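Sso-CP2 metallo-carboxypetidase (Sulfolobus solfataricus, PDB 4MMO) is a zinc-binding M20-family metallo-carboxypeptidase that probably removes amino acids from the C-terminal ends of peptides. Local coordinates at residues E46-G50 with H51-Y55; F114-K117 with H118-K122. All blocks are in the same frame, centred on the assembly; numbering follows the deposited sequence.

Contact 1 of 2, residues E46-G50 with H51-Y55; sequences EKTKG and HPVVY
The connecting end of a beta hairpin, at the edge of the six-stranded mixed sheet, lies between Glu-46, which closes strand 43-46, and Val-53, which opens strand 53-58. The two form an antiparallel hydrogen-bonded pair: Glu-46 N gives to Val-53 O at 2.8 Å, and Val-53 N returns a bond to Glu-46 O at 2.9 Å, both almost straight. Past this pair the chain leaves the sheet in a short loop, and Thr-48 ties its two sides together. Its hydroxyl OG1 donates to His-51 O in a bond modelled unusually short, at 2.5 Å, reaching the oxygen from above the carbonyl plane, and accepts from Gly-50 N at 3.1 Å, an ST turn. A chi1 of 66° sets OG1 between the backbone N and the carbonyl carbon of Thr-48, within range of both partners. Threonine suits the place because its methyl is also used: CG2 lies 4.0 Å from Val-53 CG2, the two side chains crossing at about a right angle. Gly-50 has a backbone conformation, with psi near -133°, that residues with a CB adopt only rarely. Farther along, the Glu-46 side chain crosses that of Tyr-55 at a slant, OE1 3.4 Å from Tyr-55 CB, although carboxylate and ring planes are only 7° apart. Glutamate is long enough to reach across the tyrosine's CB while its OE2 forms a salt bridge with Lys-154. Tyr-147 of helix 144-149 packs against Thr-48, Val-53 and Tyr-55 alike. Elsewhere in the turn, Glu-136 OE2 accepts from His-51 N, and Pro-52 rests on helix 24-39. The whole is a beta hairpin whose connection is braced by an ST turn, at the margin of the sheet that also carries the zinc ligand His-71.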
ATOM      1  N   GLU A  46     -22.652  -0.441  31.783  1.00 54.46           N
ATOM      2  CA  GLU A  46     -22.476   1.001  31.847  1.00 63.48           C
ATOM      3  C   GLU A  46     -22.116   1.537  30.472  1.00 65.03           C
ATOM      4  O   GLU A  46     -21.273   0.975  29.769  1.00 49.53           O
ATOM      5  CB  GLU A  46     -21.422   1.354  32.893  1.00 64.46           C
ATOM      6  CG  GLU A  46     -21.930   1.126  34.310  1.00 61.15           C
ATOM      7  CD  GLU A  46     -20.848   1.223  35.357  1.00 86.19           C
ATOM      8  OE1 GLU A  46     -19.659   1.095  35.003  1.00 94.58           O
ATOM      9  OE2 GLU A  46     -21.189   1.422  36.540  1.00 99.23           O
ATOM     10  N   LYS A  47     -22.784   2.618  30.090  1.00 81.46           N
ATOM     11  CA  LYS A  47     -22.672   3.154  28.743  1.00 87.03           C
ATOM     12  C   LYS A  47     -21.411   3.985  28.569  1.00 76.16           C
ATOM     13  O   LYS A  47     -20.929   4.618  29.510  1.00 74.34           O
ATOM     14  CB  LYS A  47     -23.901   4.006  28.415  1.00 95.47           C
ATOM     15  N   THR A  48     -20.877   3.961  27.354  1.00 62.56           N
ATOM     16  CA  THR A  48     -19.773   4.823  26.970  1.00 69.74           C
ATOM     17  C   THR A  48     -20.108   5.386  25.600  1.00 55.36           C
ATOM     18  O   THR A  48     -21.132   5.035  25.017  1.00 58.15           O
ATOM     19  CB  THR A  48     -18.439   4.053  26.895  1.00 64.28           C
ATOM     20  OG1 THR A  48     -18.490   3.098  25.827  1.00 57.19           O
ATOM     21  CG2 THR A  48     -18.157   3.332  28.207  1.00 49.20           C
ATOM     22  N   LYS A  49     -19.244   6.249  25.078  1.00 52.42           N
ATOM     23  CA  LYS A  49     -19.439   6.802  23.744  1.00 65.53           C
ATOM     24  C   LYS A  49     -19.356   5.710  22.676  1.00 74.90           C
ATOM     25  O   LYS A  49     -19.675   5.949  21.510  1.00 75.76           O
ATOM     26  CB  LYS A  49     -18.403   7.889  23.463  1.00 79.70           C
ATOM     27  CG  LYS A  49     -18.519   9.121  24.353  1.00 85.75           C
ATOM     28  CD  LYS A  49     -17.511  10.184  23.939  1.00104.89           C
ATOM     29  CE  LYS A  49     -17.695  11.479  24.716  1.00115.31           C
ATOM     30  NZ  LYS A  49     -17.129  11.405  26.091  1.00115.02           N
ATOM     31  N   GLY A  50     -18.918   4.520  23.082  1.00 77.03           N
ATOM     32  CA  GLY A  50     -18.860   3.367  22.199  1.00 71.57           C
ATOM     33  C   GLY A  50     -19.393   2.115  22.876  1.00 72.96           C
ATOM     34  O   GLY A  50     -20.456   2.137  23.499  1.00 45.52           O
ATOM     35  N   HIS A  51     -18.648   1.020  22.765  1.00 64.81           N
ATOM     36  CA  HIS A  51     -19.083  -0.255  23.326  1.00 57.96           C
ATOM     37  C   HIS A  51     -19.210  -0.168  24.847  1.00 46.93           C
ATOM     38  O   HIS A  51     -18.475   0.578  25.495  1.00 43.52           O
ATOM     39  CB  HIS A  51     -18.114  -1.360  22.915  1.00 57.88           C
ATOM     40  CG  HIS A  51     -17.942  -1.481  21.431  1.00 74.64           C
ATOM     41  ND1 HIS A  51     -18.938  -1.146  20.542  1.00 73.21           N
ATOM     42  CD2 HIS A  51     -16.890  -1.893  20.685  1.00 61.56           C
ATOM     43  CE1 HIS A  51     -18.510  -1.351  19.308  1.00 69.88           C
ATOM     44  NE2 HIS A  51     -17.273  -1.804  19.367  1.00 65.78           N
ATOM     45  N   PRO A  52     -20.156  -0.925  25.424  1.00 44.97           N
ATOM     46  CA  PRO A  52     -20.450  -0.783  26.851  1.00 54.22           C
ATOM     47  C   PRO A  52     -19.440  -1.497  27.742  1.00 59.52           C
ATOM     48  O   PRO A  52     -18.706  -2.372  27.283  1.00 46.11           O
ATOM     49  CB  PRO A  52     -21.819  -1.446  26.983  1.00 52.38           C
ATOM     50  CG  PRO A  52     -21.797  -2.516  25.953  1.00 41.52           C
ATOM     51  CD  PRO A  52     -20.974  -1.980  24.803  1.00 37.29           C
ATOM     52  N   VAL A  53     -19.426  -1.113  29.014  1.00 55.99           N
ATOM     53  CA  VAL A  53     -18.544  -1.703  30.010  1.00 36.67           C
ATOM     54  C   VAL A  53     -19.374  -2.487  31.020  1.00 40.19           C
ATOM     55  O   VAL A  53     -20.406  -2.006  31.491  1.00 56.55           O
ATOM     56  CB  VAL A  53     -17.736  -0.598  30.739  1.00 41.67           C
ATOM     57  CG1 VAL A  53     -17.115  -1.111  32.026  1.00 51.99           C
ATOM     58  CG2 VAL A  53     -16.658  -0.044  29.823  1.00 47.94           C
ATOM     59  N   VAL A  54     -18.927  -3.696  31.346  1.00 39.23           N
ATOM     60  CA  VAL A  54     -19.552  -4.473  32.409  1.00 39.50           C
ATOM     61  C   VAL A  54     -18.809  -4.225  33.713  1.00 48.73           C
ATOM     62  O   VAL A  54     -17.594  -4.409  33.787  1.00 40.98           O
ATOM     63  CB  VAL A  54     -19.535  -5.979  32.115  1.00 42.70           C
ATOM     64  CG1 VAL A  54     -20.320  -6.731  33.186  1.00 39.07           C
ATOM     65  CG2 VAL A  54     -20.105  -6.264  30.738  1.00 46.05           C
ATOM     66  N   TYR A  55     -19.549  -3.810  34.735  1.00 40.10           N
ATOM     67  CA  TYR A  55     -18.978  -3.520  36.036  1.00 37.07           C
ATOM     68  C   TYR A  55     -19.705  -4.289  37.129  1.00 38.44           C
ATOM     69  O   TYR A  55     -20.913  -4.502  37.052  1.00 43.18           O
ATOM     70  CB  TYR A  55     -19.040  -2.021  36.333  1.00 37.04           C
ATOM     71  CG  TYR A  55     -18.538  -1.670  37.712  1.00 46.65           C
ATOM     72  CD1 TYR A  55     -17.178  -1.573  37.972  1.00 50.11           C
ATOM     73  CD2 TYR A  55     -19.422  -1.448  38.760  1.00 40.09           C
ATOM     74  CE1 TYR A  55     -16.711  -1.256  39.230  1.00 39.26           C
ATOM     75  CE2 TYR A  55     -18.963  -1.132  40.026  1.00 39.54           C
ATOM     76  CZ  TYR A  55     -17.605  -1.040  40.256  1.00 45.40           C
ATOM     77  OH  TYR A  55     -17.133  -0.726  41.513  1.00 48.64           O
TER

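Contact 2 of 2, residues F114-K117 with H118-K122; sequences FAIK and HLLDK
Lys-117 and Asp-121, one turn apart near the C-terminal end of helix 102-121, join in a salt bridge: NZ lies 3.0 Å from Asp-121 OD2, which receives it through its syn lone pair, on the side of the other oxygen. The lysine swings CG anti to its own backbone N, chi1 -179°, which sends the chain along the helix toward the aspartate, and a bend at the last torsion turns the ammonium in. Such an i to i+4 pair suits the looser, solvent side, where Asp-121 is exposed and Lys-117 partly so. The backbone beneath is tighter, with Asp-121 N bonded to Lys-117 O at 2.8 Å and Leu-120 N to Ile-116 O at 2.9 Å. A second close fit joins Phe-114 to His-118. Besides accepting from His-118 N at 3.0 Å, Phe-114 O sits over one face of the imidazole, 3.0 Å from CD2 and offset toward the rim of the ring. Both ring nitrogens have carboxylate partners, ND1 with Glu-428 and NE2 with Glu-4, which should fix the ring's rotation and may favour a protonated imidazole. Apolar residues line the inward side: Ile-116 and Leu-120 run side by side in the same direction, their CG2 and CD1 4.1 Å apart, an ordinary van der Waals contact. Around this turn, Ala-115 and Leu-119 pack on helix 417-433, alanine's small side chain being well suited to a helix interface; Phe-114 lies against helix 3-12, Ile-116 against helix 24-39, and Leu-120 on Leu-125, just ahead of strand 128-134.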
ATOM      1  N   PHE A 114     -14.469 -17.789  37.845  1.00 31.51           N
ATOM      2  CA  PHE A 114     -14.754 -19.039  38.523  1.00 31.01           C
ATOM      3  C   PHE A 114     -13.890 -19.205  39.779  1.00 45.22           C
ATOM      4  O   PHE A 114     -14.314 -19.845  40.738  1.00 43.13           O
ATOM      5  CB  PHE A 114     -14.600 -20.221  37.566  1.00 33.91           C
ATOM      6  CG  PHE A 114     -15.838 -20.495  36.755  1.00 37.60           C
ATOM      7  CD1 PHE A 114     -16.929 -21.124  37.333  1.00 45.39           C
ATOM      8  CD2 PHE A 114     -15.922 -20.102  35.428  1.00 33.00           C
ATOM      9  CE1 PHE A 114     -18.075 -21.368  36.602  1.00 51.36           C
ATOM     10  CE2 PHE A 114     -17.067 -20.345  34.691  1.00 45.32           C
ATOM     11  CZ  PHE A 114     -18.144 -20.978  35.279  1.00 49.06           C
ATOM     12  N   ALA A 115     -12.698 -18.613  39.783  1.00 33.67           N
ATOM     13  CA  ALA A 115     -11.869 -18.600  40.986  1.00 41.63           C
ATOM     14  C   ALA A 115     -12.583 -17.827  42.089  1.00 36.41           C
ATOM     15  O   ALA A 115     -12.680 -18.295  43.222  1.00 38.07           O
ATOM     16  CB  ALA A 115     -10.511 -17.981  40.702  1.00 23.23           C
ATOM     17  N   ILE A 116     -13.094 -16.648  41.748  1.00 36.11           N
ATOM     18  CA  ILE A 116     -13.794 -15.812  42.715  1.00 37.68           C
ATOM     19  C   ILE A 116     -15.004 -16.557  43.260  1.00 50.09           C
ATOM     20  O   ILE A 116     -15.281 -16.514  44.459  1.00 52.21           O
ATOM     21  CB  ILE A 116     -14.235 -14.476  42.088  1.00 34.37           C
ATOM     22  CG1 ILE A 116     -13.007 -13.656  41.691  1.00 32.67           C
ATOM     23  CG2 ILE A 116     -15.098 -13.669  43.062  1.00 37.87           C
ATOM     24  CD1 ILE A 116     -13.323 -12.452  40.810  1.00 31.65           C
ATOM     25  N   LYS A 117     -15.714 -17.242  42.369  1.00 49.36           N
ATOM     26  CA  LYS A 117     -16.886 -18.017  42.744  1.00 47.38           C
ATOM     27  C   LYS A 117     -16.532 -19.088  43.765  1.00 49.00           C
ATOM     28  O   LYS A 117     -17.240 -19.277  44.754  1.00 43.19           O
ATOM     29  CB  LYS A 117     -17.486 -18.690  41.512  1.00 42.27           C
ATOM     30  CG  LYS A 117     -18.735 -19.504  41.794  1.00 43.68           C
ATOM     31  CD  LYS A 117     -19.154 -20.312  40.578  1.00 47.62           C
ATOM     32  CE  LYS A 117     -20.609 -20.729  40.672  1.00 57.65           C
ATOM     33  NZ  LYS A 117     -20.932 -21.390  41.965  1.00 52.31           N
ATOM     34  N   HIS A 118     -15.443 -19.802  43.506  1.00 46.55           N
ATOM     35  CA  HIS A 118     -15.023 -20.883  44.381  1.00 51.50           C
ATOM     36  C   HIS A 118     -14.739 -20.354  45.782  1.00 45.12           C
ATOM     37  O   HIS A 118     -15.217 -20.911  46.770  1.00 45.22           O
ATOM     38  CB  HIS A 118     -13.796 -21.588  43.802  1.00 37.86           C
ATOM     39  CG  HIS A 118     -14.077 -22.325  42.529  1.00 59.59           C
ATOM     40  ND1 HIS A 118     -13.093 -22.965  41.805  1.00 64.13           N
ATOM     41  CD2 HIS A 118     -15.230 -22.524  41.852  1.00 69.81           C
ATOM     42  CE1 HIS A 118     -13.630 -23.524  40.737  1.00 72.17           C
ATOM     43  NE2 HIS A 118     -14.927 -23.271  40.739  1.00 73.29           N
ATOM     44  N   LEU A 119     -13.986 -19.263  45.865  1.00 49.15           N
ATOM     45  CA  LEU A 119     -13.658 -18.673  47.155  1.00 48.51           C
ATOM     46  C   LEU A 119     -14.912 -18.182  47.876  1.00 46.28           C
ATOM     47  O   LEU A 119     -15.035 -18.351  49.086  1.00 43.17           O
ATOM     48  CB  LEU A 119     -12.654 -17.531  46.988  1.00 39.12           C
ATOM     49  CG  LEU A 119     -11.271 -17.926  46.459  1.00 48.28           C
ATOM     50  CD1 LEU A 119     -10.346 -16.717  46.441  1.00 43.29           C
ATOM     51  CD2 LEU A 119     -10.648 -19.047  47.280  1.00 53.91           C
ATOM     52  N   LEU A 120     -15.839 -17.582  47.135  1.00 36.62           N
ATOM     53  CA  LEU A 120     -17.106 -17.140  47.713  1.00 41.13           C
ATOM     54  C   LEU A 120     -17.898 -18.324  48.263  1.00 54.16           C
ATOM     55  O   LEU A 120     -18.476 -18.248  49.347  1.00 60.24           O
ATOM     56  CB  LEU A 120     -17.953 -16.407  46.669  1.00 54.68           C
ATOM     57  CG  LEU A 120     -17.627 -14.941  46.377  1.00 49.21           C
ATOM     58  CD1 LEU A 120     -18.473 -14.435  45.217  1.00 51.13           C
ATOM     59  CD2 LEU A 120     -17.851 -14.079  47.606  1.00 50.98           C
ATOM     60  N   ASP A 121     -17.924 -19.417  47.503  1.00 50.82           N
ATOM     61  CA  ASP A 121     -18.676 -20.605  47.888  1.00 62.01           C
ATOM     62  C   ASP A 121     -18.136 -21.247  49.167  1.00 74.96           C
ATOM     63  O   ASP A 121     -18.825 -22.048  49.801  1.00 78.98           O
ATOM     64  CB  ASP A 121     -18.661 -21.637  46.754  1.00 53.37           C
ATOM     65  CG  ASP A 121     -19.531 -21.229  45.571  1.00 69.22           C
ATOM     66  OD1 ASP A 121     -20.338 -20.284  45.704  1.00 59.20           O
ATOM     67  OD2 ASP A 121     -19.411 -21.871  44.505  1.00 52.48           O
ATOM     68  N   LYS A 122     -16.906 -20.898  49.536  1.00 67.84           N
ATOM     69  CA  LYS A 122     -16.269 -21.452  50.727  1.00 64.25           C
ATOM     70  C   LYS A 122     -16.070 -20.393  51.809  1.00 63.50           C
ATOM     71  O   LYS A 122     -15.453 -20.661  52.840  1.00 72.68           O
ATOM     72  CB  LYS A 122     -14.910 -22.055  50.368  1.00 60.09           C
ATOM     73  CG  LYS A 122     -14.946 -23.112  49.279  1.00 67.30           C
ATOM     74  CD  LYS A 122     -13.552 -23.688  49.055  1.00 85.43           C
ATOM     75  CE  LYS A 122     -13.393 -24.303  47.674  1.00104.07           C
ATOM     76  NZ  LYS A 122     -12.326 -23.620  46.886  1.00106.06           N
TER

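How the contacts relate
Contacts 1 and 2 come in series along the chain, their centres 26 Å apart and their nearest atoms about 11 Å from each other, so they do not touch. Helix 24-39 is a common neighbour: Pro-52 meets it near Ile-24 and Ala-28, while Ile-116 and Lys-117 meet its other end at Leu-38 and Leu-39. Contact 1 lies closer to the metal site: the side chain of His-51 is about 13 Å from the bound zinc ion and about 8 Å from that of Glu-138, a zinc-binding residue whose metal is absent from this chain. Contact 2 lies away from the metal-binding residues, yet helix 102-121, which ends there, begins beside the zinc, for Asp-104 is one of its ligands.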